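Local coordinates for PATF (Prochloron didemni, PDB 4BG2), which is probably a prenyltransferase-like protein of the patellamide (cyanobactin) pathway, although its activity and substrate remain unestablished, at residues Leu129-Val134 with Asp183-Val188; Thr81-Leu86 with Val134-His139. All blocks are in the same frame, centred on the assembly; numbering follows the deposited sequence.

Contact 1: residues Leu129-Val134 with Asp183-Val188; sequences LEDSSV and DGRSRV
Asp183 lies against Glu130 where two neighbouring hairpin loops of the antiparallel beta barrel meet, and it shapes its own loop as an Asx turn. Its CB packs on Glu130 CB at 4.0 Å. The next atom, CG, is 3.5 Å from Glu130 O; both carboxylate oxygens of Asp183 are slightly farther from that same oxygen, at 3.8 Å each, which puts the carbonyl oxygen over the flat group, without a hydrogen bond. CG sits between the backbone N and the carbonyl carbon (chi1 63°), a torsion that turns the carboxylate back over its own loop. There Asp183 OD1 accepts a hydrogen bond from the backbone N of Arg185 at 3.1 Å, with the donor above the carboxylate plane. Asp183 OD2 takes the side-on salt bridge of Arg185, whose guanidinium is also in cation-pi contact with Phe181. Replacing Asp183 by an alanine would probably leave this guanidinium without its carboxylate mate and the turn without its acceptor. Asp131, whose main partner is Lys128, may add a weak longer-range attraction: its OD1 is 4.3 Å from Arg185 NH2. Around Asp183 OD2, Arg185 NE takes the syn lone pair at 3.0 Å, while Arg185 NH2 makes the more bent bond of 142°.

Contact 2: residues Thr81-Leu86 with Val134-His139; sequences THAFKL and VMLYIH
Ala83 and Leu136 bring their CA atoms to 7.5 Å, Leu86 and Val134 to 8.5 Å, so that one turn of helix is matched by two residues of strand followed in the opposite sense. Ala83 offers its CB, which meets Leu136 CD2 at 4.0 Å. Leu136 carries CG opposite its carbonyl carbon (chi1 -54°), and of its two methyl branches CD2 is the one that touches the helix. One turn on, Leu86 and Val134 reach toward each other tip to tip, with Leu86 CD2 4.2 Å from Val134 CG1. This is helix-on-sheet packing in a closed antiparallel barrel, an arrangement consistent with the ABBA prenyltransferase fold, in which helices ring the outside of such a barrel. Val134 and Leu136 turn their side chains to helix 79-91, whereas the selenomethionine at Met135, between them, points away from it. The backbone of the strand is hydrogen-bonded on both flanks, Met135 to Gly122 of strand 116-124 and Leu136 to Phe178 of strand 173-181. Phe103 of helix 101-110 touches both Ala83 and Leu136, extending the apolar layer beyond this pair. Farther along helix 79-91, Leu87 and Ile90 also pack on Val134.

Overall arrangement
Strand 133-140 connects the two contacts, and Val134 belongs to a segment of each, although its side chain meets the helix of contact 2 and takes no part in contact 1. Their centres are about 14 Å apart. Contact 1 joins loops at one end of the barrel, its centre about 15 Å from that of the chain, and is polar and near the surface; contact 2 is buried and wholly apolar, its centre about 12 Å from the same point. Along the chain the segments alternate: 81-86, then 129-134 and 134-139 sharing Val134, then 183-188. The barrel interior would be the expected substrate space in such a prenyltransferase, but neither contact is tied to a known ligand site.

Contact 1: residues Leu129-Val134 with Asp183-Val188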
loop_
_atom_site.group_PDB
_atom_site.type_symbol
_atom_site.label_atom_id
_atom_site.label_comp_id
_atom_site.label_asym_id
_atom_site.label_seq_id
_atom_site.Cartn_x
_atom_site.Cartn_y
_atom_site.Cartn_z
ATOM N N LEU A 129 -13.340 15.017 4.115
ATOM C CA LEU A 129 -12.007 15.587 3.960
ATOM C C LEU A 129 -11.034 15.136 5.075
ATOM O O LEU A 129 -9.947 14.663 4.793
ATOM C CB LEU A 129 -12.098 17.126 3.912
ATOM C CG LEU A 129 -10.797 17.906 3.714
ATOM C CD1 LEU A 129 -10.137 17.529 2.404
ATOM C CD2 LEU A 129 -11.081 19.402 3.757
ATOM N N GLU A 130 -11.473 15.243 6.322
ATOM C CA GLU A 130 -10.635 14.982 7.481
ATOM C C GLU A 130 -10.263 13.504 7.655
ATOM O O GLU A 130 -9.284 13.208 8.318
ATOM C CB GLU A 130 -11.319 15.522 8.745
ATOM C CG GLU A 130 -11.514 17.044 8.721
ATOM C CD GLU A 130 -12.699 17.521 7.853
ATOM O OE1 GLU A 130 -13.525 16.669 7.424
ATOM O OE2 GLU A 130 -12.814 18.759 7.616
ATOM N N ASP A 131 -10.996 12.594 7.015
ATOM C CA ASP A 131 -10.648 11.170 7.000
ATOM C C ASP A 131 -9.791 10.752 5.820
ATOM O O ASP A 131 -9.440 9.597 5.719
ATOM C CB ASP A 131 -11.893 10.290 6.927
ATOM C CG ASP A 131 -12.632 10.212 8.216
ATOM O OD1 ASP A 131 -12.248 10.915 9.179
ATOM O OD2 ASP A 131 -13.617 9.434 8.260
ATOM N N SER A 132 -9.505 11.660 4.893
ATOM C CA SER A 132 -8.701 11.325 3.743
ATOM C C SER A 132 -7.253 11.427 4.119
ATOM O O SER A 132 -6.926 12.015 5.137
ATOM C CB SER A 132 -9.062 12.246 2.572
ATOM O OG SER A 132 -10.418 11.997 2.208
ATOM N N SER A 133 -6.380 10.823 3.332
ATOM C CA SER A 133 -4.987 10.788 3.691
ATOM C C SER A 133 -4.092 10.772 2.481
ATOM O O SER A 133 -4.519 10.428 1.365
ATOM C CB SER A 133 -4.705 9.528 4.553
ATOM O OG SER A 133 -4.932 8.354 3.776
ATOM N N VAL A 134 -2.830 11.123 2.717
ATOM C CA VAL A 134 -1.743 10.803 1.797
ATOM C C VAL A 134 -1.093 9.525 2.354
ATOM O O VAL A 134 -0.946 9.362 3.579
ATOM C CB VAL A 134 -0.718 11.951 1.692
ATOM C CG1 VAL A 134 0.529 11.509 0.949
ATOM C CG2 VAL A 134 -1.328 13.112 0.955
ATOM N N ASP A 183 -6.718 15.539 9.048
ATOM C CA ASP A 183 -7.003 16.146 10.346
ATOM C C ASP A 183 -5.786 16.228 11.265
ATOM O O ASP A 183 -5.921 16.583 12.438
ATOM C CB ASP A 183 -8.102 15.362 11.064
ATOM C CG ASP A 183 -7.704 13.949 11.382
ATOM O OD1 ASP A 183 -6.602 13.489 10.962
ATOM O OD2 ASP A 183 -8.519 13.255 12.038
ATOM N N GLY A 184 -4.606 15.889 10.767
ATOM C CA GLY A 184 -3.387 15.999 11.564
ATOM C C GLY A 184 -2.927 14.678 12.191
ATOM O O GLY A 184 -1.837 14.610 12.717
ATOM N N ARG A 185 -3.721 13.614 12.099
ATOM C CA ARG A 185 -3.253 12.292 12.542
ATOM C C ARG A 185 -2.286 11.686 11.542
ATOM O O ARG A 185 -2.451 11.818 10.334
ATOM C CB ARG A 185 -4.402 11.332 12.702
ATOM C CG ARG A 185 -5.209 11.535 13.959
ATOM C CD ARG A 185 -6.327 10.501 14.000
ATOM N NE ARG A 185 -7.249 10.735 12.899
ATOM C CZ ARG A 185 -7.591 9.851 11.967
ATOM N NH1 ARG A 185 -7.138 8.608 11.984
ATOM N NH2 ARG A 185 -8.416 10.233 11.008
ATOM N N SER A 186 -1.287 10.993 12.046
ATOM C CA SER A 186 -0.349 10.287 11.200
ATOM C C SER A 186 -0.075 8.922 11.791
ATOM O O SER A 186 -0.237 8.726 12.983
ATOM C CB SER A 186 0.929 11.105 11.017
ATOM O OG SER A 186 1.651 11.168 12.251
ATOM N N ARG A 187 0.327 7.975 10.948
ATOM C CA ARG A 187 0.620 6.631 11.376
ATOM C C ARG A 187 1.813 6.092 10.605
ATOM O O ARG A 187 2.056 6.462 9.462
ATOM C CB ARG A 187 -0.601 5.709 11.165
ATOM C CG ARG A 187 -0.514 4.358 11.870
ATOM C CD ARG A 187 -1.708 3.429 11.544
ATOM N NE ARG A 187 -1.591 2.962 10.180
ATOM C CZ ARG A 187 -2.307 3.410 9.151
ATOM N NH1 ARG A 187 -3.285 4.293 9.311
ATOM N NH2 ARG A 187 -2.046 2.945 7.942
ATOM N N VAL A 188 2.539 5.204 11.267
ATOM C CA VAL A 188 3.652 4.498 10.697
ATOM C C VAL A 188 3.291 2.994 10.766
ATOM O O VAL A 188 2.963 2.484 11.827
ATOM C CB VAL A 188 4.962 4.777 11.478
ATOM C CG1 VAL A 188 6.136 4.050 10.869
ATOM C CG2 VAL A 188 5.260 6.268 11.525
#

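Contact 2: residues Thr81-Leu86 with Val134-His139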
loop_
_atom_site.group_PDB
_atom_site.type_symbol
_atom_site.label_atom_id
_atom_site.label_comp_id
_atom_site.label_asym_id
_atom_site.label_seq_id
_atom_site.Cartn_x
_atom_site.Cartn_y
_atom_site.Cartn_z
ATOM N N THR A 81 11.073 13.539 -4.131
ATOM C CA THR A 81 10.633 14.829 -4.620
ATOM C C THR A 81 9.150 14.790 -4.948
ATOM O O THR A 81 8.439 15.740 -4.697
ATOM C CB THR A 81 11.430 15.271 -5.845
ATOM O OG1 THR A 81 11.354 14.251 -6.857
ATOM C CG2 THR A 81 12.864 15.516 -5.463
ATOM N N HIS A 82 8.679 13.667 -5.478
ATOM C CA HIS A 82 7.254 13.516 -5.781
ATOM C C HIS A 82 6.403 13.587 -4.529
ATOM O O HIS A 82 5.330 14.187 -4.526
ATOM C CB HIS A 82 7.001 12.197 -6.544
ATOM C CG HIS A 82 7.682 12.152 -7.874
ATOM N ND1 HIS A 82 7.394 13.047 -8.882
ATOM C CD2 HIS A 82 8.684 11.373 -8.340
ATOM C CE1 HIS A 82 8.169 12.801 -9.921
ATOM N NE2 HIS A 82 8.954 11.782 -9.619
ATOM N N ALA A 83 6.874 12.961 -3.463
ATOM C CA ALA A 83 6.162 12.968 -2.197
ATOM C C ALA A 83 6.084 14.373 -1.627
ATOM O O ALA A 83 5.014 14.851 -1.253
ATOM C CB ALA A 83 6.854 12.054 -1.207
ATOM N N PHE A 84 7.223 15.040 -1.562
ATOM C CA PHE A 84 7.266 16.394 -1.004
ATOM C C PHE A 84 6.427 17.370 -1.807
ATOM O O PHE A 84 5.727 18.172 -1.224
ATOM C CB PHE A 84 8.715 16.881 -0.858
ATOM C CG PHE A 84 9.514 16.100 0.165
ATOM C CD1 PHE A 84 9.008 15.836 1.429
ATOM C CD2 PHE A 84 10.775 15.644 -0.136
ATOM C CE1 PHE A 84 9.745 15.143 2.372
ATOM C CE2 PHE A 84 11.527 14.958 0.803
ATOM C CZ PHE A 84 11.006 14.688 2.049
ATOM N N LYS A 85 6.492 17.315 -3.136
ATOM C CA LYS A 85 5.622 18.156 -3.977
ATOM C C LYS A 85 4.154 17.937 -3.677
ATOM O O LYS A 85 3.388 18.882 -3.617
ATOM C CB LYS A 85 5.805 17.845 -5.454
ATOM C CG LYS A 85 6.977 18.531 -6.140
ATOM C CD LYS A 85 7.196 17.859 -7.498
ATOM C CE LYS A 85 7.869 18.762 -8.501
ATOM N NZ LYS A 85 9.139 19.313 -7.954
ATOM N N LEU A 86 3.765 16.674 -3.524
ATOM C CA LEU A 86 2.369 16.322 -3.268
ATOM C C LEU A 86 1.923 16.858 -1.924
ATOM O O LEU A 86 0.855 17.476 -1.817
ATOM C CB LEU A 86 2.171 14.800 -3.311
ATOM C CG LEU A 86 0.761 14.292 -3.047
ATOM C CD1 LEU A 86 -0.184 14.846 -4.100
ATOM C CD2 LEU A 86 0.719 12.760 -3.010
ATOM N N VAL A 134 -2.830 11.123 2.717
ATOM C CA VAL A 134 -1.743 10.803 1.797
ATOM C C VAL A 134 -1.093 9.525 2.354
ATOM O O VAL A 134 -0.946 9.362 3.579
ATOM C CB VAL A 134 -0.718 11.951 1.692
ATOM C CG1 VAL A 134 0.529 11.509 0.949
ATOM C CG2 VAL A 134 -1.328 13.112 0.955
HETATM N N MSE A 135 -0.765 8.604 1.454
HETATM C CA MSE A 135 -0.170 7.329 1.824
HETATM C C MSE A 135 1.132 7.228 1.103
HETATM O O MSE A 135 1.221 7.438 -0.110
HETATM C CB MSE A 135 -1.111 6.188 1.406
HETATM C CG MSE A 135 -0.581 4.808 1.812
HETATM SE SE MSE A 135 -0.948 4.475 3.716
HETATM C CE MSE A 135 0.888 4.174 4.295
ATOM N N LEU A 136 2.179 6.942 1.850
ATOM C CA LEU A 136 3.517 6.850 1.292
ATOM C C LEU A 136 4.164 5.569 1.788
ATOM O O LEU A 136 4.284 5.357 2.988
ATOM C CB LEU A 136 4.357 8.042 1.734
ATOM C CG LEU A 136 3.766 9.432 1.438
ATOM C CD1 LEU A 136 4.487 10.523 2.205
ATOM C CD2 LEU A 136 3.805 9.773 -0.036
ATOM N N TYR A 137 4.622 4.733 0.858
ATOM C CA TYR A 137 5.295 3.518 1.231
ATOM C C TYR A 137 6.752 3.620 0.823
ATOM O O TYR A 137 7.048 4.063 -0.277
ATOM C CB TYR A 137 4.646 2.313 0.528
ATOM C CG TYR A 137 3.297 1.935 1.079
ATOM C CD1 TYR A 137 3.196 1.321 2.322
ATOM C CD2 TYR A 137 2.123 2.155 0.352
ATOM C CE1 TYR A 137 1.969 0.940 2.839
ATOM C CE2 TYR A 137 0.888 1.779 0.874
ATOM C CZ TYR A 137 0.830 1.172 2.119
ATOM O OH TYR A 137 -0.366 0.788 2.659
ATOM N N ILE A 138 7.639 3.161 1.701
ATOM C CA ILE A 138 9.031 2.981 1.373
ATOM C C ILE A 138 9.240 1.494 1.077
ATOM O O ILE A 138 8.973 0.644 1.924
ATOM C CB ILE A 138 9.940 3.365 2.564
ATOM C CG1 ILE A 138 9.585 4.739 3.117
ATOM C CG2 ILE A 138 11.421 3.262 2.202
ATOM C CD1 ILE A 138 9.877 5.877 2.202
ATOM N N HIS A 139 9.754 1.182 -0.104
ATOM C CA HIS A 139 10.083 -0.194 -0.468
ATOM C C HIS A 139 11.575 -0.450 -0.320
ATOM O O HIS A 139 12.386 0.203 -0.954
ATOM C CB HIS A 139 9.643 -0.486 -1.885
ATOM C CG HIS A 139 8.167 -0.523 -2.033
ATOM N ND1 HIS A 139 7.402 -1.556 -1.543
ATOM C CD2 HIS A 139 7.303 0.347 -2.604
ATOM C CE1 HIS A 139 6.130 -1.326 -1.816
ATOM N NE2 HIS A 139 6.041 -0.169 -2.445
#